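PDB 4IPA: putative curved DNA-binding protein from Chaetomium thermophilum var. thermophilum DSM 1495, which probably serves in ribosome biogenesis as an Arx1 protein built on the methionine aminopeptidase (M24) fold, and may bind DNA. Local coordinates for residues 274-279 with 326-331; 223-228 with 300-305; 42-47 with 133-138. All coordinates share one frame; numbering follows the deposited sequence.

Interaction 1 (274-279 with 326-331)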
loop_
_atom_site.group_PDB
_atom_site.type_symbol
_atom_site.label_atom_id
_atom_site.label_comp_id
_atom_site.label_asym_id
_atom_site.label_seq_id
_atom_site.Cartn_x
_atom_site.Cartn_y
_atom_site.Cartn_z
ATOM N N HIS A 274 -1.006 -12.686 -5.540
ATOM C CA HIS A 274 -0.746 -12.733 -6.982
ATOM C C HIS A 274 -1.680 -11.767 -7.720
ATOM O O HIS A 274 -2.602 -11.214 -7.136
ATOM C CB HIS A 274 -1.012 -14.144 -7.556
ATOM C CG HIS A 274 -0.252 -15.249 -6.883
ATOM N ND1 HIS A 274 0.706 -15.997 -7.540
ATOM C CD2 HIS A 274 -0.347 -15.764 -5.636
ATOM C CE1 HIS A 274 1.187 -16.910 -6.713
ATOM N NE2 HIS A 274 0.576 -16.785 -5.551
ATOM N N ARG A 275 -1.444 -11.579 -9.014
ATOM C CA ARG A 275 -2.405 -10.892 -9.872
ATOM C C ARG A 275 -2.248 -11.341 -11.320
ATOM O O ARG A 275 -1.152 -11.691 -11.755
ATOM C CB ARG A 275 -2.273 -9.365 -9.760
ATOM C CG ARG A 275 -1.190 -8.752 -10.619
ATOM C CD ARG A 275 -1.284 -7.231 -10.575
ATOM N NE ARG A 275 -0.234 -6.604 -11.366
ATOM C CZ ARG A 275 -0.333 -6.333 -12.668
ATOM N NH1 ARG A 275 -1.439 -6.631 -13.339
ATOM N NH2 ARG A 275 0.681 -5.768 -13.304
ATOM N N ARG A 276 -3.354 -11.337 -12.056
ATOM C CA ARG A 276 -3.321 -11.632 -13.487
ATOM C C ARG A 276 -2.583 -10.546 -14.235
ATOM O O ARG A 276 -2.784 -9.375 -13.944
ATOM C CB ARG A 276 -4.739 -11.699 -14.040
ATOM C CG ARG A 276 -5.181 -13.074 -14.453
ATOM C CD ARG A 276 -6.615 -13.052 -14.965
ATOM N NE ARG A 276 -6.651 -12.688 -16.370
ATOM C CZ ARG A 276 -7.131 -11.545 -16.839
ATOM N NH1 ARG A 276 -7.649 -10.642 -16.013
ATOM N NH2 ARG A 276 -7.103 -11.317 -18.144
ATOM N N THR A 277 -1.728 -10.929 -15.185
ATOM C CA THR A 277 -1.113 -9.975 -16.117
ATOM C C THR A 277 -1.803 -10.044 -17.474
ATOM O O THR A 277 -2.694 -10.868 -17.690
ATOM C CB THR A 277 0.378 -10.266 -16.366
ATOM O OG1 THR A 277 0.513 -11.499 -17.085
ATOM C CG2 THR A 277 1.160 -10.345 -15.055
ATOM N N ASN A 278 -1.368 -9.203 -18.403
ATOM C CA ASN A 278 -1.948 -9.214 -19.748
ATOM C C ASN A 278 -1.210 -10.104 -20.767
ATOM O O ASN A 278 -1.568 -10.125 -21.944
ATOM C CB ASN A 278 -2.151 -7.785 -20.284
ATOM C CG ASN A 278 -3.343 -7.076 -19.633
ATOM O OD1 ASN A 278 -3.201 -5.992 -19.060
ATOM N ND2 ASN A 278 -4.519 -7.689 -19.716
ATOM N N ASN A 279 -0.204 -10.850 -20.312
ATOM C CA ASN A 279 0.473 -11.835 -21.163
ATOM C C ASN A 279 -0.473 -12.903 -21.726
ATOM O O ASN A 279 -1.431 -13.311 -21.070
ATOM C CB ASN A 279 1.626 -12.510 -20.419
ATOM C CG ASN A 279 2.786 -11.567 -20.156
ATOM O OD1 ASN A 279 2.989 -10.589 -20.882
ATOM N ND2 ASN A 279 3.560 -11.861 -19.112
ATOM N N GLY A 326 4.029 -16.623 -16.776
ATOM C CA GLY A 326 3.918 -15.177 -16.755
ATOM C C GLY A 326 2.526 -14.559 -16.871
ATOM O O GLY A 326 2.413 -13.353 -17.091
ATOM N N VAL A 327 1.470 -15.357 -16.715
ATOM C CA VAL A 327 0.105 -14.824 -16.771
ATOM C C VAL A 327 -0.386 -14.419 -15.386
ATOM O O VAL A 327 -1.289 -13.600 -15.277
ATOM C CB VAL A 327 -0.914 -15.810 -17.422
ATOM C CG1 VAL A 327 -0.475 -16.199 -18.828
ATOM C CG2 VAL A 327 -1.069 -17.056 -16.561
ATOM N N PHE A 328 0.177 -15.023 -14.339
ATOM C CA PHE A 328 0.043 -14.481 -12.992
ATOM C C PHE A 328 1.390 -13.873 -12.620
ATOM O O PHE A 328 2.433 -14.442 -12.921
ATOM C CB PHE A 328 -0.260 -15.566 -11.955
ATOM C CG PHE A 328 -1.672 -16.094 -11.981
ATOM C CD1 PHE A 328 -2.554 -15.767 -12.995
ATOM C CD2 PHE A 328 -2.107 -16.930 -10.964
ATOM C CE1 PHE A 328 -3.843 -16.267 -12.993
ATOM C CE2 PHE A 328 -3.389 -17.446 -10.955
ATOM C CZ PHE A 328 -4.261 -17.114 -11.970
ATOM N N ARG A 329 1.365 -12.706 -11.993
ATOM C CA ARG A 329 2.525 -12.209 -11.291
ATOM C C ARG A 329 2.465 -12.744 -9.856
ATOM O O ARG A 329 1.420 -12.739 -9.216
ATOM C CB ARG A 329 2.541 -10.678 -11.280
ATOM C CG ARG A 329 3.752 -10.087 -10.540
ATOM C CD ARG A 329 3.762 -8.560 -10.567
ATOM N NE ARG A 329 3.757 -8.054 -11.934
ATOM C CZ ARG A 329 4.843 -7.941 -12.679
ATOM N NH1 ARG A 329 6.017 -8.302 -12.177
ATOM N NH2 ARG A 329 4.759 -7.475 -13.917
ATOM N N GLN A 330 3.586 -13.206 -9.344
ATOM C CA GLN A 330 3.623 -13.687 -7.976
ATOM C C GLN A 330 4.392 -12.662 -7.162
ATOM O O GLN A 330 5.436 -12.197 -7.594
ATOM C CB GLN A 330 4.302 -15.059 -7.924
ATOM C CG GLN A 330 4.726 -15.551 -6.557
ATOM C CD GLN A 330 5.731 -16.701 -6.672
ATOM O OE1 GLN A 330 5.407 -17.848 -6.412
ATOM N NE2 GLN A 330 6.948 -16.386 -7.085
ATOM N N TYR A 331 3.858 -12.302 -6.002
ATOM C CA TYR A 331 4.564 -11.421 -5.072
ATOM C C TYR A 331 5.213 -12.264 -4.007
ATOM O O TYR A 331 4.551 -12.737 -3.079
ATOM C CB TYR A 331 3.606 -10.407 -4.437
ATOM C CG TYR A 331 2.998 -9.495 -5.465
ATOM C CD1 TYR A 331 3.662 -8.336 -5.872
ATOM C CD2 TYR A 331 1.787 -9.814 -6.073
ATOM C CE1 TYR A 331 3.117 -7.503 -6.839
ATOM C CE2 TYR A 331 1.230 -8.987 -7.031
ATOM C CZ TYR A 331 1.896 -7.837 -7.414
ATOM O OH TYR A 331 1.336 -7.026 -8.372
#
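T277 sets OG1 between its backbone N and carbonyl carbon (chi1 68°), which brings the hydroxyl up to G326, and N279, with CG anti to its own carbonyl carbon, swings its amide in to the same target. G326 O is therefore gripped twice: T277 OG1 donates to it at 2.7 Å, in the carbonyl plane and on a lone pair, while N279 ND2 comes from above that plane at 2.8 Å. One residue on along the other segment, V327 O takes an almost straight bond from T277 N (2.7 Å). The strands then pair antiparallel. R275 and R329 form the hydrogen-bonded pair, with R329 N 2.7 Å from R275 O, flanked by the non-hydrogen-bonded pairs H274–Q330 and R276–F328.

On the R275 face the two arginines run side by side, NH2 of R275 lying 4.1 Å from NE of R329. E226 forms a salt bridge with R275 NH2 and a hydrogen bond with Y331 OH, and its charge probably offsets this closeness. On the opposite face the H274 ring lies alongside Q330, with ND1 3.7 Å from Q330 CB; this nitrogen is buried without a polar partner. R276 brushes the F328 ring with CG, 3.8 Å from CE1, and sends its guanidinium on to G300 and Y292.

G326, just past helix 312-324, has positive phi and closes its last turn in a Schellman motif. Strand 273-276 is the middle of a three-stranded antiparallel sheet, between 328-330 and 304-305, where F304 meets F328 edge-to-face; helices 286-299 and 312-324 cover the face carrying H274 and F328.

Interaction 2 (223-228 with 300-305)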
loop_
_atom_site.group_PDB
_atom_site.type_symbol
_atom_site.label_atom_id
_atom_site.label_comp_id
_atom_site.label_asym_id
_atom_site.label_seq_id
_atom_site.Cartn_x
_atom_site.Cartn_y
_atom_site.Cartn_z
ATOM N N ASN A 223 -8.659 -0.561 -14.330
ATOM C CA ASN A 223 -8.159 -1.925 -14.267
ATOM C C ASN A 223 -6.650 -1.999 -14.098
ATOM O O ASN A 223 -6.028 -2.953 -14.553
ATOM C CB ASN A 223 -8.543 -2.686 -15.540
ATOM C CG ASN A 223 -10.026 -2.913 -15.652
ATOM O OD1 ASN A 223 -10.680 -3.355 -14.693
ATOM N ND2 ASN A 223 -10.581 -2.603 -16.821
ATOM N N GLU A 224 -6.042 -1.002 -13.464
ATOM C CA GLU A 224 -4.587 -1.058 -13.295
ATOM C C GLU A 224 -4.102 -0.457 -11.976
ATOM O O GLU A 224 -4.334 0.728 -11.688
ATOM C CB GLU A 224 -3.882 -0.383 -14.484
ATOM C CG GLU A 224 -2.359 -0.427 -14.423
ATOM C CD GLU A 224 -1.803 -1.834 -14.570
ATOM O OE1 GLU A 224 -1.470 -2.214 -15.722
ATOM O OE2 GLU A 224 -1.704 -2.561 -13.542
ATOM N N ILE A 225 -3.418 -1.268 -11.174
ATOM C CA ILE A 225 -2.789 -0.737 -9.962
ATOM C C ILE A 225 -1.265 -0.730 -10.045
ATOM O O ILE A 225 -0.588 -0.431 -9.073
ATOM C CB ILE A 225 -3.315 -1.410 -8.662
ATOM C CG1 ILE A 225 -3.349 -2.938 -8.795
ATOM C CG2 ILE A 225 -4.714 -0.879 -8.329
ATOM C CD1 ILE A 225 -1.975 -3.582 -9.080
ATOM N N GLU A 226 -0.736 -1.046 -11.223
ATOM C CA GLU A 226 0.696 -0.920 -11.490
ATOM C C GLU A 226 0.910 -0.269 -12.840
ATOM O O GLU A 226 1.399 -0.912 -13.771
ATOM C CB GLU A 226 1.389 -2.281 -11.441
ATOM C CG GLU A 226 1.525 -2.819 -10.032
ATOM C CD GLU A 226 2.087 -4.225 -9.969
ATOM O OE1 GLU A 226 2.038 -4.941 -10.990
ATOM O OE2 GLU A 226 2.570 -4.610 -8.886
ATOM N N GLY A 227 0.541 1.014 -12.924
ATOM C CA GLY A 227 0.481 1.768 -14.174
ATOM C C GLY A 227 1.802 2.151 -14.821
ATOM O O GLY A 227 2.852 1.621 -14.470
ATOM N N LYS A 228 1.757 3.092 -15.763
ATOM C CA LYS A 228 2.912 3.340 -16.632
ATOM C C LYS A 228 3.911 4.329 -16.053
ATOM O O LYS A 228 4.930 4.614 -16.664
ATOM C CB LYS A 228 2.480 3.757 -18.046
ATOM C CG LYS A 228 1.698 5.042 -18.100
ATOM C CD LYS A 228 1.314 5.420 -19.525
ATOM C CE LYS A 228 0.445 6.683 -19.526
ATOM N NZ LYS A 228 0.065 7.140 -20.907
ATOM N N GLY A 300 -10.300 -9.943 -12.235
ATOM C CA GLY A 300 -9.736 -9.279 -13.392
ATOM C C GLY A 300 -8.225 -9.190 -13.268
ATOM O O GLY A 300 -7.534 -10.206 -13.192
ATOM N N THR A 301 -7.699 -7.974 -13.222
ATOM C CA THR A 301 -6.259 -7.795 -13.159
ATOM C C THR A 301 -5.814 -7.292 -11.779
ATOM O O THR A 301 -4.688 -6.810 -11.612
ATOM C CB THR A 301 -5.809 -6.814 -14.236
ATOM O OG1 THR A 301 -6.577 -5.616 -14.106
ATOM C CG2 THR A 301 -6.068 -7.405 -15.629
ATOM N N PHE A 302 -6.696 -7.417 -10.791
ATOM C CA PHE A 302 -6.390 -6.931 -9.453
ATOM C C PHE A 302 -5.741 -7.994 -8.547
ATOM O O PHE A 302 -5.982 -9.199 -8.695
ATOM C CB PHE A 302 -7.628 -6.308 -8.808
ATOM C CG PHE A 302 -8.054 -4.997 -9.449
ATOM C CD1 PHE A 302 -7.378 -3.810 -9.154
ATOM C CD2 PHE A 302 -9.132 -4.953 -10.340
ATOM C CE1 PHE A 302 -7.757 -2.594 -9.742
ATOM C CE2 PHE A 302 -9.533 -3.747 -10.932
ATOM C CZ PHE A 302 -8.843 -2.554 -10.632
ATOM N N PRO A 303 -4.896 -7.548 -7.606
ATOM C CA PRO A 303 -4.250 -8.522 -6.718
ATOM C C PRO A 303 -5.268 -9.343 -5.957
ATOM O O PRO A 303 -6.359 -8.859 -5.645
ATOM C CB PRO A 303 -3.426 -7.644 -5.772
ATOM C CG PRO A 303 -3.119 -6.395 -6.606
ATOM C CD PRO A 303 -4.387 -6.181 -7.403
ATOM N N PHE A 304 -4.921 -10.602 -5.700
ATOM C CA PHE A 304 -5.780 -11.502 -4.944
ATOM C C PHE A 304 -4.918 -12.470 -4.144
ATOM O O PHE A 304 -3.717 -12.630 -4.415
ATOM C CB PHE A 304 -6.714 -12.268 -5.884
ATOM C CG PHE A 304 -5.996 -13.176 -6.819
ATOM C CD1 PHE A 304 -5.484 -12.700 -8.020
ATOM C CD2 PHE A 304 -5.826 -14.505 -6.501
ATOM C CE1 PHE A 304 -4.806 -13.538 -8.872
ATOM C CE2 PHE A 304 -5.151 -15.359 -7.364
ATOM C CZ PHE A 304 -4.631 -14.872 -8.542
ATOM N N SER A 305 -5.525 -13.086 -3.135
ATOM C CA SER A 305 -4.848 -14.109 -2.356
ATOM C C SER A 305 -5.315 -15.479 -2.822
ATOM O O SER A 305 -6.495 -15.667 -3.081
ATOM C CB SER A 305 -5.169 -13.939 -0.867
ATOM O OG SER A 305 -4.618 -15.007 -0.115
HETATM O O HOH W 1 -9.854 -6.021 -13.719
HETATM O O HOH W 2 -3.343 -4.341 -12.079
#
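N223 meets T301 directly and through a water. Its carbonyl O accepts a 2.8 Å hydrogen bond from T301 OG1, which sits well above the carbonyl plane rather than on a lone pair. The side chain adds a second link: water 1 donates to N223 OD1 (3.0 Å) and accepts from T301 N. N223 CA also comes within 3.8 Å of F302 CZ, while the asparagine side chain crosses the phenyl at about a right angle.

E224 points away from 300-305 and works within its own loop, where OE2 takes the N-H of E226 at 2.9 Å from above the carboxylate plane. At I225 the backbone N donates to water 2, which in turn donates to T301 O, 2.9 Å away. The isoleucine carries the apolar part. With CG1 between the backbone N and the carbonyl carbon (chi1 47°), it splits its branches between two partners: CG2 comes to the edge of the F302 ring, in its plane and 3.8 Å from CE1, while CG1 meets P303 CD at 3.7 Å, and CD1 reaches the same end of the proline ring. With an alanine in place of F302, I225 CG2 and the backbone of N223 would probably be left facing a gap, and the loop would lean more heavily on T301 and the waters.

The 223-228 loop links strands 210-220 and 230-232. I225 rests on F220 and R275, whereas F302 and P303 lie on S82 and P84 of strand 79-88, and strand 304-305 runs beside 273-276.

Interaction 3 (42-47 with 133-138)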
loop_
_atom_site.group_PDB
_atom_site.type_symbol
_atom_site.label_atom_id
_atom_site.label_comp_id
_atom_site.label_asym_id
_atom_site.label_seq_id
_atom_site.Cartn_x
_atom_site.Cartn_y
_atom_site.Cartn_z
ATOM N N GLU A 42 -12.771 -1.771 10.490
ATOM C CA GLU A 42 -13.313 -3.000 11.061
ATOM C C GLU A 42 -12.244 -4.057 11.227
ATOM O O GLU A 42 -12.239 -4.782 12.204
ATOM C CB GLU A 42 -14.465 -3.562 10.218
ATOM C CG GLU A 42 -15.716 -2.696 10.192
ATOM C CD GLU A 42 -16.335 -2.484 11.580
ATOM O OE1 GLU A 42 -15.883 -3.125 12.560
ATOM O OE2 GLU A 42 -17.283 -1.673 11.690
ATOM N N VAL A 43 -11.333 -4.151 10.263
ATOM C CA VAL A 43 -10.241 -5.112 10.364
ATOM C C VAL A 43 -9.250 -4.734 11.469
ATOM O O VAL A 43 -8.756 -5.608 12.172
ATOM C CB VAL A 43 -9.496 -5.303 9.020
ATOM C CG1 VAL A 43 -8.254 -6.182 9.212
ATOM C CG2 VAL A 43 -10.411 -5.931 7.996
ATOM N N SER A 44 -8.966 -3.438 11.628
ATOM C CA SER A 44 -8.019 -2.994 12.654
ATOM C C SER A 44 -8.513 -3.354 14.061
ATOM O O SER A 44 -7.723 -3.691 14.937
ATOM C CB SER A 44 -7.727 -1.481 12.552
ATOM O OG SER A 44 -7.189 -1.113 11.281
ATOM N N LYS A 45 -9.822 -3.279 14.275
ATOM C CA LYS A 45 -10.405 -3.648 15.566
ATOM C C LYS A 45 -10.231 -5.143 15.879
ATOM O O LYS A 45 -10.172 -5.530 17.035
ATOM C CB LYS A 45 -11.889 -3.261 15.604
ATOM C CG LYS A 45 -12.115 -1.763 15.780
ATOM C CD LYS A 45 -13.500 -1.318 15.319
ATOM C CE LYS A 45 -14.619 -1.963 16.124
ATOM N NZ LYS A 45 -15.955 -1.463 15.667
ATOM N N LEU A 46 -10.151 -5.977 14.845
ATOM C CA LEU A 46 -9.945 -7.408 15.057
ATOM C C LEU A 46 -8.497 -7.745 15.402
ATOM O O LEU A 46 -8.225 -8.845 15.882
ATOM C CB LEU A 46 -10.398 -8.229 13.838
ATOM C CG LEU A 46 -11.850 -8.034 13.372
ATOM C CD1 LEU A 46 -12.145 -8.837 12.096
ATOM C CD2 LEU A 46 -12.837 -8.399 14.474
ATOM N N CYS A 47 -7.569 -6.814 15.164
ATOM C CA CYS A 47 -6.147 -7.122 15.340
ATOM C C CYS A 47 -5.672 -6.996 16.787
ATOM O O CYS A 47 -4.801 -6.185 17.098
ATOM C CB CYS A 47 -5.271 -6.276 14.409
ATOM S SG CYS A 47 -5.555 -6.611 12.658
ATOM N N ASP A 133 -2.499 0.852 6.669
ATOM C CA ASP A 133 -2.190 1.485 7.944
ATOM C C ASP A 133 -1.268 0.521 8.700
ATOM O O ASP A 133 -1.307 -0.696 8.486
ATOM C CB ASP A 133 -3.491 1.728 8.748
ATOM C CG ASP A 133 -3.307 2.715 9.930
ATOM O OD1 ASP A 133 -2.247 3.380 10.020
ATOM O OD2 ASP A 133 -4.248 2.837 10.762
ATOM N N THR A 134 -0.429 1.067 9.570
ATOM C CA THR A 134 0.273 0.244 10.535
ATOM C C THR A 134 -0.233 0.593 11.939
ATOM O O THR A 134 -0.254 1.758 12.331
ATOM C CB THR A 134 1.790 0.428 10.449
ATOM O OG1 THR A 134 2.240 0.030 9.152
ATOM C CG2 THR A 134 2.501 -0.425 11.513
ATOM N N ILE A 135 -0.658 -0.419 12.680
ATOM C CA ILE A 135 -1.132 -0.210 14.037
ATOM C C ILE A 135 -0.302 -1.040 15.010
ATOM O O ILE A 135 0.412 -1.972 14.604
ATOM C CB ILE A 135 -2.597 -0.623 14.188
ATOM C CG1 ILE A 135 -2.743 -2.115 13.895
ATOM C CG2 ILE A 135 -3.506 0.230 13.279
ATOM C CD1 ILE A 135 -4.026 -2.671 14.366
ATOM N N VAL A 136 -0.385 -0.685 16.291
ATOM C CA VAL A 136 0.258 -1.444 17.355
ATOM C C VAL A 136 -0.754 -2.428 17.918
ATOM O O VAL A 136 -1.832 -2.045 18.372
ATOM C CB VAL A 136 0.779 -0.525 18.473
ATOM C CG1 VAL A 136 1.401 -1.345 19.615
ATOM C CG2 VAL A 136 1.798 0.448 17.917
ATOM N N ALA A 137 -0.421 -3.707 17.860
ATOM C CA ALA A 137 -1.327 -4.726 18.353
ATOM C C ALA A 137 -1.544 -4.549 19.857
ATOM O O ALA A 137 -0.591 -4.462 20.625
ATOM C CB ALA A 137 -0.787 -6.101 18.040
ATOM N N LYS A 138 -2.801 -4.489 20.275
ATOM C CA LYS A 138 -3.093 -4.271 21.683
ATOM C C LYS A 138 -4.581 -4.424 21.959
ATOM O O LYS A 138 -5.395 -4.398 21.040
ATOM C CB LYS A 138 -2.641 -2.864 22.093
ATOM C CG LYS A 138 -3.555 -1.772 21.568
ATOM C CD LYS A 138 -2.986 -0.388 21.842
ATOM C CE LYS A 138 -3.662 0.658 20.968
ATOM N NZ LYS A 138 -3.325 0.483 19.512
HETATM O O HOH W 3 -6.468 1.480 10.984
#
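I135 reaches from its strand toward the last turn of the helix, and its CD1 methyl does the touching. CG1 sits between the backbone N and the carbonyl carbon (chi1 62°) and the chain runs on extended, which carries CD1 to 3.8 Å from C47 CB and 3.9 Å from S44 O. The methyl thus bears on the helix end where S44 O already accepts from C47 N. The CB of S44 also points toward the strand, but its hydroxyl meets D133 through water rather than directly: water 3 donates both to S44 OG (2.7 Å) and to D133 OD2 (2.6 Å). Each polar group has a second partner, L40 O for S44 OG and W365 for the other carboxylate oxygen, D133 OD1. Past I135 the contact is looser, with C47 O 4.0 Å from A137 CA.

The contact thus sets the C-terminal end of helix 23-46 against strand 127-136, an outer strand of a three-stranded antiparallel sheet within the M24 family region. I118 of the adjoining strand 115-124 lies against V43, S44 and I135, helix 53-69 packs on V43 and L46, and helix 148-167 takes T134 and V136.

Overall arrangement
From the N terminus, interaction 3 closes first: after helix 23-46 the chain runs through helix 53-69 and two strands before 133-138 returns to the helix end, a loop of 85 residues. Interactions 1 and 2 come later and cross: 223-228 opens, 274-279 opens, 300-305 closes the former and 326-331 the latter. They lie side by side, centres 9 Å apart, and join directly through the H274–F304 backbone pairing in the shared small sheet. Together they tie the 223-228 loop and that sheet to the ends of helices 286-299 and 312-324. Interaction 3 stands apart, about 13 Å from interaction 2 between nearest atoms, on the opposite side of the chain's centre.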